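Local coordinates for protein dioxygenase (Pseudomonas brassicacearum, PDB 5V2D) that probably cleaves the central double bond of lignostilbenes with dioxygen at an iron centre held by four histidines, at residues P26-R40 / D68-F80. Sequence-based numbering, arbitrary orientation.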
loop_
_atom_site.group_PDB
_atom_site.type_symbol
_atom_site.label_atom_id
_atom_site.label_comp_id
_atom_site.label_asym_id
_atom_site.label_seq_id
_atom_site.Cartn_x
_atom_site.Cartn_y
_atom_site.Cartn_z
ATOM N N PRO A 26 -1.023 -19.202 -14.649
ATOM C CA PRO A 26 -2.462 -19.401 -14.721
ATOM C C PRO A 26 -3.115 -18.344 -15.639
ATOM O O PRO A 26 -2.595 -17.251 -15.811
ATOM C CB PRO A 26 -2.930 -19.085 -13.290
ATOM C CG PRO A 26 -1.696 -19.106 -12.435
ATOM C CD PRO A 26 -0.577 -18.726 -13.318
ATOM N N GLN A 27 -4.282 -18.674 -16.146
ATOM C CA GLN A 27 -5.040 -17.827 -17.062
ATOM C C GLN A 27 -6.188 -17.186 -16.280
ATOM O O GLN A 27 -7.288 -17.081 -16.739
ATOM C CB GLN A 27 -5.546 -18.669 -18.225
ATOM C CG GLN A 27 -4.401 -19.065 -19.126
ATOM C CD GLN A 27 -4.894 -19.753 -20.389
ATOM O OE1 GLN A 27 -4.929 -20.946 -20.431
ATOM N NE2 GLN A 27 -5.353 -18.983 -21.376
ATOM N N THR A 28 -5.938 -16.871 -15.051
ATOM C CA THR A 28 -6.868 -16.239 -14.187
ATOM C C THR A 28 -6.742 -14.701 -14.268
ATOM O O THR A 28 -5.771 -14.152 -14.803
ATOM C CB THR A 28 -6.634 -16.694 -12.729
ATOM O OG1 THR A 28 -5.275 -16.484 -12.426
ATOM C CG2 THR A 28 -6.850 -18.199 -12.661
ATOM N N PRO A 29 -7.719 -13.992 -13.683
ATOM C CA PRO A 29 -7.681 -12.527 -13.724
ATOM C C PRO A 29 -6.417 -11.908 -13.063
ATOM O O PRO A 29 -5.952 -10.886 -13.498
ATOM C CB PRO A 29 -8.938 -12.134 -12.954
ATOM C CG PRO A 29 -9.916 -13.296 -13.216
ATOM C CD PRO A 29 -9.012 -14.499 -13.167
ATOM N N GLU A 30 -5.863 -12.585 -12.062
ATOM C CA GLU A 30 -4.712 -12.145 -11.300
ATOM C C GLU A 30 -3.460 -12.247 -12.099
ATOM O O GLU A 30 -2.422 -11.802 -11.646
ATOM C CB GLU A 30 -4.526 -12.980 -10.027
ATOM C CG GLU A 30 -5.652 -12.898 -9.035
ATOM C CD GLU A 30 -6.866 -13.808 -9.336
ATOM O OE1 GLU A 30 -7.802 -13.717 -8.530
ATOM O OE2 GLU A 30 -6.934 -14.621 -10.274
ATOM N N PHE A 31 -3.529 -12.933 -13.244
ATOM C CA PHE A 31 -2.412 -13.035 -14.171
ATOM C C PHE A 31 -2.695 -12.528 -15.578
ATOM O O PHE A 31 -1.917 -12.753 -16.438
ATOM C CB PHE A 31 -1.817 -14.468 -14.166
ATOM C CG PHE A 31 -1.220 -14.857 -12.857
ATOM C CD1 PHE A 31 0.110 -14.604 -12.576
ATOM C CD2 PHE A 31 -1.984 -15.408 -11.879
ATOM C CE1 PHE A 31 0.644 -14.878 -11.267
ATOM C CE2 PHE A 31 -1.460 -15.746 -10.619
ATOM C CZ PHE A 31 -0.173 -15.467 -10.298
ATOM N N SER A 32 -3.762 -11.782 -15.767
ATOM C CA SER A 32 -4.237 -11.421 -17.088
ATOM C C SER A 32 -4.459 -9.914 -17.263
ATOM O O SER A 32 -4.593 -9.184 -16.287
ATOM C CB SER A 32 -5.614 -12.077 -17.330
ATOM O OG SER A 32 -5.516 -13.457 -17.167
ATOM N N GLY A 33 -4.459 -9.495 -18.567
ATOM C CA GLY A 33 -4.800 -8.145 -18.878
ATOM C C GLY A 33 -3.629 -7.200 -18.636
ATOM O O GLY A 33 -2.558 -7.621 -18.163
ATOM N N ALA A 34 -3.826 -5.941 -18.956
ATOM C CA ALA A 34 -2.756 -4.959 -18.844
ATOM C C ALA A 34 -2.309 -4.760 -17.411
ATOM O O ALA A 34 -1.127 -4.582 -17.153
ATOM C CB ALA A 34 -3.221 -3.629 -19.402
ATOM N N LEU A 35 -3.210 -4.813 -16.482
ATOM C CA LEU A 35 -2.839 -4.576 -15.083
ATOM C C LEU A 35 -2.037 -5.794 -14.471
ATOM O O LEU A 35 -1.099 -5.550 -13.720
ATOM C CB LEU A 35 -4.056 -4.329 -14.248
ATOM C CG LEU A 35 -4.344 -2.844 -13.993
ATOM C CD1 LEU A 35 -4.185 -1.951 -15.143
ATOM C CD2 LEU A 35 -5.564 -2.577 -13.187
ATOM N N TYR A 36 -2.453 -7.014 -14.750
ATOM C CA TYR A 36 -1.962 -8.164 -13.981
ATOM C C TYR A 36 -1.150 -9.199 -14.720
ATOM O O TYR A 36 -0.584 -10.096 -14.110
ATOM C CB TYR A 36 -3.110 -8.819 -13.151
ATOM C CG TYR A 36 -3.722 -7.814 -12.201
ATOM C CD1 TYR A 36 -2.992 -7.322 -11.094
ATOM C CD2 TYR A 36 -5.007 -7.298 -12.405
ATOM C CE1 TYR A 36 -3.492 -6.379 -10.263
ATOM C CE2 TYR A 36 -5.528 -6.336 -11.532
ATOM C CZ TYR A 36 -4.749 -5.850 -10.503
ATOM O OH TYR A 36 -5.221 -4.907 -9.646
ATOM N N LYS A 37 -0.980 -9.048 -16.027
ATOM C CA LYS A 37 -0.100 -9.908 -16.690
ATOM C C LYS A 37 1.309 -9.715 -16.098
ATOM O O LYS A 37 1.732 -8.595 -15.817
ATOM C CB LYS A 37 -0.103 -9.622 -18.173
ATOM C CG LYS A 37 0.738 -10.486 -19.033
ATOM C CD LYS A 37 0.663 -9.997 -20.523
ATOM C CE LYS A 37 -0.749 -9.974 -21.127
ATOM N NZ LYS A 37 -0.699 -9.197 -22.411
ATOM N N PRO A 38 2.038 -10.802 -15.936
ATOM C CA PRO A 38 3.411 -10.673 -15.339
ATOM C C PRO A 38 4.298 -9.853 -16.236
ATOM O O PRO A 38 4.104 -9.853 -17.453
ATOM C CB PRO A 38 3.904 -12.132 -15.381
ATOM C CG PRO A 38 2.577 -12.955 -15.264
ATOM C CD PRO A 38 1.707 -12.215 -16.253
ATOM N N SER A 39 5.222 -9.117 -15.653
ATOM C CA SER A 39 6.204 -8.324 -16.446
ATOM C C SER A 39 7.582 -8.940 -16.281
ATOM O O SER A 39 8.138 -9.490 -17.220
ATOM C CB SER A 39 6.203 -6.869 -15.973
ATOM O OG SER A 39 7.311 -6.163 -16.419
ATOM N N ARG A 40 8.109 -8.836 -15.071
ATOM C CA ARG A 40 9.379 -9.473 -14.650
ATOM C C ARG A 40 10.545 -8.770 -15.296
ATOM O O ARG A 40 11.632 -9.295 -15.336
ATOM C CB ARG A 40 9.370 -10.965 -14.934
ATOM C CG ARG A 40 8.067 -11.659 -14.401
ATOM C CD ARG A 40 8.287 -13.187 -14.513
ATOM N NE ARG A 40 8.145 -13.624 -15.892
ATOM C CZ ARG A 40 8.264 -14.869 -16.275
ATOM N NH1 ARG A 40 8.568 -15.871 -15.392
ATOM N NH2 ARG A 40 8.093 -15.183 -17.526
ATOM N N ASP A 68 5.369 -8.644 -8.582
ATOM C CA ASP A 68 5.622 -9.043 -9.954
ATOM C C ASP A 68 6.285 -10.455 -9.921
ATOM O O ASP A 68 7.508 -10.581 -9.843
ATOM C CB ASP A 68 6.502 -8.025 -10.645
ATOM C CG ASP A 68 6.471 -8.134 -12.190
ATOM O OD1 ASP A 68 7.093 -7.253 -12.818
ATOM O OD2 ASP A 68 5.777 -9.035 -12.798
ATOM N N PRO A 69 5.495 -11.506 -9.902
ATOM C CA PRO A 69 6.057 -12.868 -9.558
ATOM C C PRO A 69 7.074 -13.329 -10.502
ATOM O O PRO A 69 6.873 -13.310 -11.698
ATOM C CB PRO A 69 4.863 -13.823 -9.544
ATOM C CG PRO A 69 3.751 -13.024 -10.042
ATOM C CD PRO A 69 4.060 -11.545 -10.192
ATOM N N GLN A 70 8.243 -13.741 -9.968
ATOM C CA GLN A 70 9.328 -14.171 -10.785
ATOM C C GLN A 70 8.959 -15.443 -11.528
ATOM O O GLN A 70 9.371 -15.613 -12.683
ATOM C CB GLN A 70 10.567 -14.446 -9.947
ATOM C CG GLN A 70 11.766 -15.024 -10.691
ATOM C CD GLN A 70 12.448 -14.011 -11.538
ATOM O OE1 GLN A 70 13.447 -13.442 -11.137
ATOM N NE2 GLN A 70 11.879 -13.769 -12.763
ATOM N N TYR A 71 8.237 -16.333 -10.883
ATOM C CA TYR A 71 7.792 -17.582 -11.524
ATOM C C TYR A 71 6.301 -17.836 -11.427
ATOM O O TYR A 71 5.649 -17.357 -10.492
ATOM C CB TYR A 71 8.496 -18.775 -10.842
ATOM C CG TYR A 71 9.980 -18.862 -11.128
ATOM C CD1 TYR A 71 10.467 -19.284 -12.331
ATOM C CD2 TYR A 71 10.906 -18.440 -10.160
ATOM C CE1 TYR A 71 11.826 -19.344 -12.597
ATOM C CE2 TYR A 71 12.269 -18.449 -10.404
ATOM C CZ TYR A 71 12.745 -18.915 -11.618
ATOM O OH TYR A 71 14.102 -18.951 -11.781
ATOM N N PRO A 72 5.763 -18.655 -12.291
ATOM C CA PRO A 72 4.381 -19.081 -12.062
ATOM C C PRO A 72 4.198 -19.775 -10.720
ATOM O O PRO A 72 5.067 -20.575 -10.321
ATOM C CB PRO A 72 4.088 -20.099 -13.195
ATOM C CG PRO A 72 5.122 -19.841 -14.210
ATOM C CD PRO A 72 6.385 -19.292 -13.458
ATOM N N PRO A 73 3.108 -19.495 -10.007
ATOM C CA PRO A 73 3.014 -20.039 -8.643
ATOM C C PRO A 73 2.943 -21.574 -8.651
ATOM O O PRO A 73 2.262 -22.188 -9.515
ATOM C CB PRO A 73 1.738 -19.442 -8.114
ATOM C CG PRO A 73 0.940 -19.084 -9.401
ATOM C CD PRO A 73 2.017 -18.563 -10.289
ATOM N N MET A 74 3.660 -22.172 -7.715
ATOM C CA MET A 74 3.781 -23.642 -7.583
ATOM C C MET A 74 2.356 -24.300 -7.535
ATOM O O MET A 74 2.155 -25.337 -8.080
ATOM C CB MET A 74 4.431 -23.846 -6.204
ATOM C CG MET A 74 4.633 -25.276 -5.804
ATOM S SD MET A 74 5.477 -25.058 -4.242
ATOM C CE MET A 74 4.239 -24.763 -3.094
ATOM N N LEU A 75 1.404 -23.692 -6.845
ATOM C CA LEU A 75 0.052 -24.253 -6.745
ATOM C C LEU A 75 -0.888 -23.998 -7.941
ATOM O O LEU A 75 -2.022 -24.403 -7.914
ATOM C CB LEU A 75 -0.616 -23.782 -5.453
ATOM C CG LEU A 75 0.109 -24.222 -4.190
ATOM C CD1 LEU A 75 -0.571 -23.636 -2.922
ATOM C CD2 LEU A 75 0.240 -25.757 -4.085
ATOM N N GLY A 76 -0.433 -23.272 -8.965
ATOM C CA GLY A 76 -1.245 -23.062 -10.132
ATOM C C GLY A 76 -2.262 -21.987 -9.960
ATOM O O GLY A 76 -3.060 -21.790 -10.891
ATOM N N THR A 77 -2.219 -21.287 -8.818
ATOM C CA THR A 77 -3.083 -20.178 -8.587
ATOM C C THR A 77 -2.416 -19.263 -7.538
ATOM O O THR A 77 -1.613 -19.742 -6.732
ATOM C CB THR A 77 -4.421 -20.704 -8.045
ATOM O OG1 THR A 77 -5.302 -19.600 -7.979
ATOM C CG2 THR A 77 -4.310 -21.321 -6.622
ATOM N N ASP A 78 -2.746 -17.962 -7.512
ATOM C CA ASP A 78 -2.228 -17.082 -6.486
ATOM C C ASP A 78 -2.905 -15.758 -6.515
ATOM O O ASP A 78 -3.754 -15.523 -7.368
ATOM C CB ASP A 78 -0.709 -16.931 -6.621
ATOM C CG ASP A 78 0.015 -16.655 -5.259
ATOM O OD1 ASP A 78 -0.627 -16.526 -4.126
ATOM O OD2 ASP A 78 1.293 -16.577 -5.419
ATOM N N ILE A 79 -2.579 -14.897 -5.558
ATOM C CA ILE A 79 -3.229 -13.593 -5.433
ATOM C C ILE A 79 -2.194 -12.523 -5.739
ATOM O O ILE A 79 -0.930 -12.767 -5.635
ATOM C CB ILE A 79 -3.915 -13.400 -4.093
ATOM C CG1 ILE A 79 -2.894 -13.265 -2.951
ATOM C CG2 ILE A 79 -4.934 -14.544 -3.882
ATOM C CD1 ILE A 79 -3.477 -12.913 -1.627
ATOM N N PHE A 80 -2.691 -11.357 -6.144
ATOM C CA PHE A 80 -1.782 -10.260 -6.548
ATOM C C PHE A 80 -0.853 -9.855 -5.444
ATOM O O PHE A 80 0.336 -9.615 -5.686
ATOM C CB PHE A 80 -2.649 -9.050 -6.974
ATOM C CG PHE A 80 -1.868 -7.782 -7.197
ATOM C CD1 PHE A 80 -2.114 -6.703 -6.429
ATOM C CD2 PHE A 80 -0.973 -7.701 -8.197
ATOM C CE1 PHE A 80 -1.455 -5.476 -6.643
ATOM C CE2 PHE A 80 -0.258 -6.523 -8.404
ATOM C CZ PHE A 80 -0.528 -5.406 -7.616
HETATM O O HOH W 1 -4.706 -17.215 -9.888
HETATM O O HOH W 2 -6.950 -16.177 -6.485
HETATM O O HOH W 3 13.081 -11.393 -14.259
#
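Asp68 clasps the backbone at Ser39 and Arg40 with both carboxylate oxygens. A chi1 of -163° swings the carboxylate of Asp68 away from its own N and toward Ser39 and Arg40; OD2 accepts a hydrogen bond from Ser39 N through its syn lone pair at 2.9 Å, nearly straight, while Arg40 N comes down on OD1 from above the carboxylate plane, also at 2.9 Å. Arg101 forms a salt bridge to OD1 as well, which probably helps to offset the buried charge. Putting an asparagine here would probably deprive Arg101 of this countercharge and leave one of the two backbone N-H groups without an acceptor.

The Arg40 side chain runs on past Asp68 rather than pairing with it: CD passes 3.2 Å from Pro69 O, and the bend at chi3 (-76°) turns the guanidinium so that NH1 donates in its own plane to Gln70 O at 2.8 Å. A water joins Arg40 O to Gln70 NE2, while Gln70 OE1 accepts a hydrogen bond from Arg113 NE.

Further along, Phe31 is packed among prolines. CE1 brings the ring edge to Pro69 CG at 3.8 Å, CZ abuts Pro73 CD, and Pro26 CD of the same segment lies over one face. The ring of Pro26 reaches toward that of Pro73, CD against CD at 4.0 Å, where Pro73 opens the type I turn that runs to Gly76. A water between Thr28 OG1 and Asp78 N adds a polar link at the ring's edge.

Tyr36 directs its CD1-CE1 edge at the face of Phe80 in a T-shaped pair, centroids 5.0 Å apart and planes at 72°; its OH bonds to Phe408 O.

The contact thus fastens the segment around helix 33-36, leading into strand 43-45, to the loop connecting strands 60-67 and 85-93 of one antiparallel sheet, with Gln70 reaching Tyr103 of strand 96-103 and Leu109 of helix 107-115, and the side chain of Phe80 about 10 Å from the iron.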